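DNA damage response protein Rtt109, putative (Neosartorya fumigata, PDB 5ZB9) is a probable histone acetyltransferase that transfers the acetyl group of acetyl-CoA to lysines of histone H3. Local coordinates at residues C35-A40 and E48-E53; A84-I89 and V332-S337; T204-V209 and W320-P325. All blocks are in the same frame, centred on the assembly; numbering follows the deposited sequence.

All three contacts belong to one mixed sheet, whose strands 50-61, 71-82, 86-96, 133-140, 317-324 and 202-208 pair in that order. Interaction 1 sits at the start of strand 50-61, interaction 2 at the start of strand 86-96, and interaction 3 joins strands 317-324 and 202-208. Centres of interactions 1 and 2 are 12 Å apart and touch where Glu48 meets Ser337; interaction 3 lies 14 Å from interaction 2 and 20 Å from interaction 1, touching neither. Along the chain interaction 1 closes first, whereas both segments of interaction 3 fall between those of interaction 2. Interaction 1 is local (neighbouring strands 22-35 and 50-61); interactions 2 and 3 gather sequence-distant residues into one core.

Interaction 1: C35-A40 and E48-E53; sequences CVALFA and ESTFCE
Cys35 meets Thr50 through backbone and side chain together. Its N-H is donated to Thr50 O (2.9 Å, 161° at the hydrogen), the donor being tilted 30° from the carbonyl plane. With chi1 at 67°, Cys35 SG stands between its own N and carbonyl carbon, where it rests 3.5 Å from Thr50 CG2 and 3.6 Å from Cys52 CB. The sulfur therefore lies alongside residues 50 and 52, which are two apart on the strand.

Further along, Ala37 fills the angle between Glu48 and Thr50: Ala37 CB is 3.7 Å from Glu48 O, and Ala37 CA is 3.6 Å from Thr50 OG1. That hydroxyl is gripped twice. It gives its proton to Glu48 O from above the carbonyl plane, not along a lone pair, and it accepts one from a water that also takes the N-H of Leu38. Two other waters bridge the segments, one between Cys35 O and Thr50 N, the other between Phe39 O and Glu48 N, so beyond residue 35 the pairing is continued largely by solvent.

Behind the cysteines, Tyr81 of strand 71-82 touches both side chains and Leu79 touches Cys52; the Cys52 backbone also bonds to Ser33 in strand 22-35. The contact is thus the open, watered end of the antiparallel pair 22-35/50-61.

Cys35 SG and Cys52 SG are 4.9 Å apart, too far for a covalent bond. The spacing is consistent with a pair that can be joined, as it is in another structure of this protein, but is unbonded here.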
loop_
_atom_site.group_PDB
_atom_site.type_symbol
_atom_site.label_atom_id
_atom_site.label_comp_id
_atom_site.label_asym_id
_atom_site.label_seq_id
_atom_site.Cartn_x
_atom_site.Cartn_y
_atom_site.Cartn_z
ATOM N N CYS A 35 4.715 -4.189 -16.296
ATOM C CA CYS A 35 3.529 -3.363 -16.154
ATOM C C CYS A 35 3.833 -1.948 -16.596
ATOM O O CYS A 35 4.983 -1.604 -16.864
ATOM C CB CYS A 35 3.022 -3.374 -14.704
ATOM S SG CYS A 35 4.139 -2.567 -13.528
ATOM N N VAL A 36 2.787 -1.134 -16.679
ATOM C CA VAL A 36 2.941 0.275 -16.995
ATOM C C VAL A 36 3.672 0.949 -15.844
ATOM O O VAL A 36 3.427 0.626 -14.681
ATOM C CB VAL A 36 1.573 0.949 -17.226
ATOM C CG1 VAL A 36 1.744 2.429 -17.504
ATOM C CG2 VAL A 36 0.818 0.256 -18.362
ATOM N N ALA A 37 4.578 1.866 -16.170
ATOM C CA ALA A 37 5.327 2.610 -15.165
ATOM C C ALA A 37 4.411 3.382 -14.206
ATOM O O ALA A 37 3.318 3.819 -14.581
ATOM C CB ALA A 37 6.304 3.574 -15.843
ATOM N N LEU A 38 4.872 3.543 -12.971
ATOM C CA LEU A 38 4.174 4.361 -11.990
ATOM C C LEU A 38 4.245 5.844 -12.349
ATOM O O LEU A 38 3.299 6.596 -12.118
ATOM C CB LEU A 38 4.753 4.133 -10.592
ATOM C CG LEU A 38 4.399 2.804 -9.932
ATOM C CD1 LEU A 38 5.080 2.678 -8.581
ATOM C CD2 LEU A 38 2.891 2.668 -9.793
ATOM N N PHE A 39 5.373 6.263 -12.905
ATOM C CA PHE A 39 5.536 7.654 -13.314
ATOM C C PHE A 39 5.523 7.802 -14.831
ATOM O O PHE A 39 6.170 7.033 -15.541
ATOM C CB PHE A 39 6.837 8.224 -12.756
ATOM C CG PHE A 39 6.903 8.219 -11.264
ATOM C CD1 PHE A 39 6.499 9.327 -10.539
ATOM C CD2 PHE A 39 7.364 7.101 -10.581
ATOM C CE1 PHE A 39 6.554 9.322 -9.157
ATOM C CE2 PHE A 39 7.424 7.089 -9.202
ATOM C CZ PHE A 39 7.021 8.198 -8.489
ATOM N N ALA A 40 4.780 8.785 -15.321
ATOM C CA ALA A 40 4.808 9.125 -16.739
ATOM C C ALA A 40 6.190 9.656 -17.133
ATOM O O ALA A 40 6.835 10.379 -16.360
ATOM C CB ALA A 40 3.728 10.147 -17.069
ATOM N N GLU A 48 10.201 4.194 -17.409
ATOM C CA GLU A 48 11.077 3.252 -16.732
ATOM C C GLU A 48 10.512 1.851 -16.848
ATOM O O GLU A 48 9.305 1.648 -16.741
ATOM C CB GLU A 48 11.273 3.634 -15.262
ATOM C CG GLU A 48 11.902 5.000 -15.088
ATOM C CD GLU A 48 12.533 5.199 -13.727
ATOM O OE1 GLU A 48 12.668 4.205 -12.981
ATOM O OE2 GLU A 48 12.896 6.354 -13.406
ATOM N N SER A 49 11.393 0.892 -17.103
ATOM C CA SER A 49 11.012 -0.509 -17.122
ATOM C C SER A 49 10.516 -0.920 -15.738
ATOM O O SER A 49 11.236 -0.784 -14.746
ATOM C CB SER A 49 12.191 -1.380 -17.551
ATOM O OG SER A 49 11.819 -2.748 -17.535
ATOM N N THR A 50 9.289 -1.421 -15.674
ATOM C CA THR A 50 8.640 -1.674 -14.391
ATOM C C THR A 50 7.971 -3.046 -14.354
ATOM O O THR A 50 7.304 -3.458 -15.309
ATOM C CB THR A 50 7.586 -0.574 -14.082
ATOM O OG1 THR A 50 8.191 0.723 -14.190
ATOM C CG2 THR A 50 7.019 -0.737 -12.684
ATOM N N PHE A 51 8.151 -3.757 -13.249
ATOM C CA PHE A 51 7.468 -5.031 -13.063
ATOM C C PHE A 51 6.533 -4.944 -11.869
ATOM O O PHE A 51 6.782 -4.181 -10.936
ATOM C CB PHE A 51 8.480 -6.164 -12.879
ATOM C CG PHE A 51 9.334 -6.402 -14.092
ATOM C CD1 PHE A 51 10.480 -5.649 -14.310
ATOM C CD2 PHE A 51 8.979 -7.369 -15.027
ATOM C CE1 PHE A 51 11.262 -5.859 -15.436
ATOM C CE2 PHE A 51 9.757 -7.584 -16.153
ATOM C CZ PHE A 51 10.902 -6.829 -16.357
ATOM N N CYS A 52 5.449 -5.707 -11.899
ATOM C CA CYS A 52 4.535 -5.725 -10.769
ATOM C C CYS A 52 4.260 -7.141 -10.296
ATOM O O CYS A 52 4.186 -8.073 -11.093
ATOM C CB CYS A 52 3.216 -5.028 -11.115
ATOM S SG CYS A 52 2.128 -4.830 -9.679
ATOM N N GLU A 53 4.107 -7.281 -8.985
ATOM C CA GLU A 53 3.829 -8.558 -8.347
ATOM C C GLU A 53 2.591 -8.391 -7.470
ATOM O O GLU A 53 2.577 -7.538 -6.589
ATOM C CB GLU A 53 5.047 -9.017 -7.530
ATOM C CG GLU A 53 4.872 -10.283 -6.690
ATOM C CD GLU A 53 6.124 -10.620 -5.862
ATOM O OE1 GLU A 53 7.137 -9.908 -6.001
ATOM O OE2 GLU A 53 6.104 -11.598 -5.075
HETATM O O HOH W 1 7.230 -1.295 -17.930
HETATM O O HOH W 2 7.606 2.738 -12.447
HETATM O O HOH W 3 8.814 6.272 -15.921
#

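Interaction 2: A84-I89 and V332-S337; sequences AHLTTI and VQMTSS
Met334 and His85 meet first, the methionine reaching across with its last two atoms. Bends at chi2 (57°) and chi3 (67°) fold the thioether back on itself, bringing SD within 3.6 Å of His85 CB and CE within 3.4 Å of His85 O. The same methyl lies 3.9 Å from Leu86 CD1, and the two side chains cross at about a right angle. Arg133 of strand 133-140 touches both Met334 and Leu86, so the methionine also packs at the start of that strand.

Thr335 follows, placed over the imidazole of His85. Its OG1 stands 3.0 Å above the ring plane, over the centre, because chi1 of 63° sets the hydroxyl between the residue's own N and carbonyl carbon. Thr335 CB lies behind that oxygen, farther from the ring, so it is the hydroxyl oxygen that rests on this face. Ala84 CB occupies the opposite face, so the imidazole is sandwiched between a hydroxyl and a methyl group.

This ring belongs to the turn of a beta hairpin, in which strand 71-82 passes into strand 86-96; Thr83 OG1 makes weak bonds to the N-H groups of His85 and Leu86. The loop that follows strand 317-324 thus lies across a hairpin turn of the acetyltransferase sheet, shortly before the unmodelled stretch 342-405.

At Ser336 the carbonyl oxygen comes to the rim of the imidazole, near its plane, 3.6 Å from His85 NE2. Ser337 then packs its CB against Ala84 CB at 3.9 Å, while Ser337 OG accepts a proton from a water that also takes the Ala84 N-H, and is bonded to Glu48 as well.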
loop_
_atom_site.group_PDB
_atom_site.type_symbol
_atom_site.label_atom_id
_atom_site.label_comp_id
_atom_site.label_asym_id
_atom_site.label_seq_id
_atom_site.Cartn_x
_atom_site.Cartn_y
_atom_site.Cartn_z
ATOM N N ALA A 84 14.568 -0.256 -11.494
ATOM C CA ALA A 84 15.966 -0.414 -11.149
ATOM C C ALA A 84 16.288 0.353 -9.873
ATOM O O ALA A 84 17.170 -0.049 -9.119
ATOM C CB ALA A 84 16.846 0.042 -12.283
ATOM N N HIS A 85 15.556 1.437 -9.610
ATOM C CA HIS A 85 15.916 2.318 -8.494
ATOM C C HIS A 85 14.868 2.480 -7.387
ATOM O O HIS A 85 15.120 3.165 -6.392
ATOM C CB HIS A 85 16.284 3.699 -9.038
ATOM C CG HIS A 85 17.472 3.682 -9.947
ATOM N ND1 HIS A 85 18.691 3.160 -9.566
ATOM C CD2 HIS A 85 17.626 4.109 -11.223
ATOM C CE1 HIS A 85 19.545 3.272 -10.566
ATOM N NE2 HIS A 85 18.925 3.845 -11.583
ATOM N N LEU A 86 13.711 1.843 -7.536
ATOM C CA LEU A 86 12.668 1.957 -6.522
ATOM C C LEU A 86 11.834 0.689 -6.391
ATOM O O LEU A 86 11.403 0.116 -7.395
ATOM C CB LEU A 86 11.750 3.139 -6.838
ATOM C CG LEU A 86 10.661 3.497 -5.826
ATOM C CD1 LEU A 86 11.262 3.939 -4.484
ATOM C CD2 LEU A 86 9.749 4.576 -6.400
ATOM N N THR A 87 11.628 0.250 -5.148
ATOM C CA THR A 87 10.604 -0.743 -4.833
ATOM C C THR A 87 9.407 -0.027 -4.218
ATOM O O THR A 87 9.556 0.749 -3.272
ATOM C CB THR A 87 11.091 -1.822 -3.846
ATOM O OG1 THR A 87 12.236 -2.492 -4.376
ATOM C CG2 THR A 87 9.983 -2.849 -3.593
ATOM N N THR A 88 8.221 -0.287 -4.754
ATOM C CA THR A 88 7.016 0.324 -4.217
ATOM C C THR A 88 6.024 -0.725 -3.763
ATOM O O THR A 88 5.561 -1.540 -4.554
ATOM C CB THR A 88 6.337 1.246 -5.242
ATOM O OG1 THR A 88 7.247 2.284 -5.613
ATOM C CG2 THR A 88 5.089 1.876 -4.638
ATOM N N ILE A 89 5.703 -0.693 -2.477
ATOM C CA ILE A 89 4.687 -1.563 -1.925
ATOM C C ILE A 89 3.374 -0.789 -1.729
ATOM O O ILE A 89 3.256 0.058 -0.840
ATOM C CB ILE A 89 5.165 -2.175 -0.613
ATOM C CG1 ILE A 89 6.451 -2.976 -0.865
ATOM C CG2 ILE A 89 4.099 -3.070 -0.019
ATOM C CD1 ILE A 89 6.982 -3.662 0.362
ATOM N N VAL A 332 20.161 11.813 -0.658
ATOM C CA VAL A 332 20.509 11.268 -1.965
ATOM C C VAL A 332 19.282 11.254 -2.870
ATOM O O VAL A 332 18.344 10.492 -2.642
ATOM C CB VAL A 332 21.081 9.835 -1.859
ATOM C CG1 VAL A 332 21.408 9.289 -3.242
ATOM C CG2 VAL A 332 22.313 9.814 -0.967
ATOM N N GLN A 333 19.293 12.100 -3.897
ATOM C CA GLN A 333 18.165 12.200 -4.820
ATOM C C GLN A 333 17.984 10.907 -5.614
ATOM O O GLN A 333 18.956 10.209 -5.911
ATOM C CB GLN A 333 18.351 13.392 -5.772
ATOM C CG GLN A 333 17.189 13.601 -6.742
ATOM C CD GLN A 333 17.118 15.015 -7.295
ATOM O OE1 GLN A 333 16.357 15.851 -6.798
ATOM N NE2 GLN A 333 17.904 15.286 -8.336
ATOM N N MET A 334 16.729 10.584 -5.926
ATOM C CA MET A 334 16.388 9.453 -6.785
ATOM C C MET A 334 17.124 9.554 -8.124
ATOM O O MET A 334 17.360 10.655 -8.625
ATOM C CB MET A 334 14.867 9.400 -6.998
ATOM C CG MET A 334 14.365 8.335 -7.981
ATOM S SD MET A 334 14.840 6.633 -7.590
ATOM C CE MET A 334 13.925 6.308 -6.086
ATOM N N THR A 335 17.508 8.410 -8.690
ATOM C CA THR A 335 18.175 8.399 -9.989
ATOM C C THR A 335 17.286 7.755 -11.062
ATOM O O THR A 335 16.434 6.918 -10.765
ATOM C CB THR A 335 19.547 7.672 -9.923
ATOM O OG1 THR A 335 19.361 6.294 -9.578
ATOM C CG2 THR A 335 20.456 8.328 -8.888
ATOM N N SER A 336 17.492 8.170 -12.310
ATOM C CA SER A 336 16.671 7.736 -13.441
ATOM C C SER A 336 17.180 6.440 -14.096
ATOM O O SER A 336 18.388 6.247 -14.259
ATOM C CB SER A 336 16.608 8.860 -14.484
ATOM O OG SER A 336 15.897 8.469 -15.645
ATOM N N SER A 337 16.251 5.558 -14.466
ATOM C CA SER A 337 16.587 4.349 -15.219
ATOM C C SER A 337 16.036 4.431 -16.647
ATOM O O SER A 337 16.049 3.443 -17.384
ATOM C CB SER A 337 16.056 3.090 -14.512
ATOM O OG SER A 337 14.634 3.027 -14.519
HETATM O O HOH W 4 13.716 0.298 -14.393
#

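Interaction 3: T204-V209 and W320-P325; sequences TAFLIV and WLVINP
Trp320 and Phe206 face each other as a hydrogen-bonded antiparallel pair, joined by Phe206 N to Trp320 O (2.7 Å) and Trp320 N to Phe206 O (2.9 Å, 170° at the hydrogen). Thr204 and Val322 form a second pair of this kind, with Val322 N donating to Thr204 O at 3.0 Å. Between them the Ala205-Leu321 pair has no such bonds, and its CA atoms close to 4.3 Å. The axes of strands 204-208 and 320-324 run at 157°, antiparallel with some twist.

The Trp320 side chain starts from CB on the face it shares with Thr204, Phe206 and Val322. Its first torsion places CG beside the backbone N, and chi2 of -87° then turns the benzo half of the indole toward strand 204-208. There CE3 meets Phe206 CB at 3.9 Å, with Phe206 O also close by. One atom farther, CZ3 comes within 4.1 Å of Ile208 CG1, which arrives at the ring edge near its plane. On the other limb, NE1 points away from strand 204-208 and donates to the acetyl oxygen of the acetylated lysine at position 264; Tyr239 stacks edge-to-face on the indole.

Phe206 in turn carries its CE1 to 4.0 Å from Val322 CG2, while Trp320 O lies in the plane of the phenyl ring, at its edge. On the face of Ala205 and Leu321, Leu321 CD1 packs beside Thr204 O, and Leu177 of helix 162-177 covers both residues.

A buried antiparallel pair, with that helix on one face and an acetyl-lysine held on the other, belongs to the central sheet of the Rtt109 acetyltransferase fold; helix 162-177 also carries the CoA-binding residues Trp168 and Arg171.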
loop_
_atom_site.group_PDB
_atom_site.type_symbol
_atom_site.label_atom_id
_atom_site.label_comp_id
_atom_site.label_asym_id
_atom_site.label_seq_id
_atom_site.Cartn_x
_atom_site.Cartn_y
_atom_site.Cartn_z
ATOM N N THR A 204 11.232 7.757 6.977
ATOM C CA THR A 204 10.317 8.826 7.365
ATOM C C THR A 204 8.953 8.544 6.727
ATOM O O THR A 204 8.879 7.961 5.635
ATOM C CB THR A 204 10.845 10.227 6.926
ATOM O OG1 THR A 204 12.165 10.429 7.447
ATOM C CG2 THR A 204 9.932 11.362 7.425
ATOM N N ALA A 205 7.879 8.935 7.407
ATOM C CA ALA A 205 6.529 8.791 6.866
ATOM C C ALA A 205 5.999 10.145 6.413
ATOM O O ALA A 205 6.146 11.148 7.123
ATOM C CB ALA A 205 5.602 8.172 7.899
ATOM N N PHE A 206 5.391 10.171 5.231
ATOM C CA PHE A 206 4.861 11.409 4.650
ATOM C C PHE A 206 3.358 11.300 4.442
ATOM O O PHE A 206 2.864 10.289 3.930
ATOM C CB PHE A 206 5.551 11.726 3.317
ATOM C CG PHE A 206 7.047 11.912 3.427
ATOM C CD1 PHE A 206 7.902 10.818 3.409
ATOM C CD2 PHE A 206 7.596 13.183 3.540
ATOM C CE1 PHE A 206 9.270 10.988 3.509
ATOM C CE2 PHE A 206 8.973 13.365 3.641
ATOM C CZ PHE A 206 9.813 12.269 3.624
ATOM N N LEU A 207 2.631 12.338 4.845
ATOM C CA LEU A 207 1.184 12.336 4.733
ATOM C C LEU A 207 0.678 13.641 4.150
ATOM O O LEU A 207 1.088 14.718 4.574
ATOM C CB LEU A 207 0.534 12.093 6.097
ATOM C CG LEU A 207 -0.996 12.193 6.078
ATOM C CD1 LEU A 207 -1.602 11.021 5.315
ATOM C CD2 LEU A 207 -1.596 12.322 7.484
ATOM N N ILE A 208 -0.212 13.537 3.170
ATOM C CA ILE A 208 -0.899 14.700 2.632
ATOM C C ILE A 208 -2.406 14.457 2.594
ATOM O O ILE A 208 -2.873 13.448 2.069
ATOM C CB ILE A 208 -0.401 15.053 1.223
ATOM C CG1 ILE A 208 0.950 15.763 1.303
ATOM C CG2 ILE A 208 -1.398 15.957 0.512
ATOM C CD1 ILE A 208 1.422 16.277 -0.048
ATOM N N VAL A 209 -3.157 15.383 3.170
ATOM C CA VAL A 209 -4.607 15.345 3.111
ATOM C C VAL A 209 -5.094 16.648 2.511
ATOM O O VAL A 209 -5.282 17.623 3.232
ATOM C CB VAL A 209 -5.226 15.152 4.505
ATOM C CG1 VAL A 209 -6.732 14.955 4.402
ATOM C CG2 VAL A 209 -4.567 13.983 5.216
ATOM N N TRP A 320 2.987 8.024 2.147
ATOM C CA TRP A 320 4.204 7.420 1.627
ATOM C C TRP A 320 5.161 7.174 2.779
ATOM O O TRP A 320 5.566 8.108 3.471
ATOM C CB TRP A 320 4.871 8.307 0.565
ATOM C CG TRP A 320 3.929 8.758 -0.499
ATOM C CD1 TRP A 320 3.605 8.093 -1.649
ATOM C CD2 TRP A 320 3.164 9.968 -0.508
ATOM N NE1 TRP A 320 2.695 8.819 -2.373
ATOM C CE2 TRP A 320 2.406 9.973 -1.696
ATOM C CE3 TRP A 320 3.050 11.048 0.372
ATOM C CZ2 TRP A 320 1.538 11.016 -2.026
ATOM C CZ3 TRP A 320 2.191 12.090 0.041
ATOM C CH2 TRP A 320 1.447 12.064 -1.148
ATOM N N LEU A 321 5.492 5.911 3.006
ATOM C CA LEU A 321 6.549 5.574 3.934
ATOM C C LEU A 321 7.804 5.318 3.120
ATOM O O LEU A 321 7.856 4.365 2.338
ATOM C CB LEU A 321 6.179 4.352 4.773
ATOM C CG LEU A 321 7.327 3.778 5.606
ATOM C CD1 LEU A 321 7.775 4.776 6.680
ATOM C CD2 LEU A 321 6.919 2.450 6.216
ATOM N N VAL A 322 8.802 6.181 3.267
ATOM C CA VAL A 322 10.014 6.041 2.459
ATOM C C VAL A 322 11.176 5.511 3.295
ATOM O O VAL A 322 11.612 6.149 4.269
ATOM C CB VAL A 322 10.424 7.374 1.796
ATOM C CG1 VAL A 322 11.671 7.186 0.944
ATOM C CG2 VAL A 322 9.279 7.922 0.954
ATOM N N ILE A 323 11.664 4.337 2.900
ATOM C CA ILE A 323 12.721 3.637 3.619
ATOM C C ILE A 323 14.050 3.700 2.866
ATOM O O ILE A 323 14.152 3.259 1.720
ATOM C CB ILE A 323 12.342 2.160 3.860
ATOM C CG1 ILE A 323 11.117 2.073 4.776
ATOM C CG2 ILE A 323 13.527 1.380 4.436
ATOM C CD1 ILE A 323 10.496 0.696 4.859
ATOM N N ASN A 324 15.071 4.251 3.514
ATOM C CA ASN A 324 16.392 4.323 2.900
ATOM C C ASN A 324 17.320 3.314 3.545
ATOM O O ASN A 324 17.690 3.456 4.709
ATOM C CB ASN A 324 16.965 5.738 3.004
ATOM C CG ASN A 324 16.143 6.750 2.228
ATOM O OD1 ASN A 324 16.121 6.729 1.002
ATOM N ND2 ASN A 324 15.450 7.635 2.941
ATOM N N PRO A 325 17.692 2.275 2.783
ATOM C CA PRO A 325 18.510 1.163 3.263
ATOM C C PRO A 325 19.953 1.610 3.526
ATOM O O PRO A 325 20.325 2.708 3.099
ATOM C CB PRO A 325 18.428 0.164 2.109
ATOM C CG PRO A 325 18.350 1.033 0.911
ATOM C CD PRO A 325 17.457 2.180 1.331
#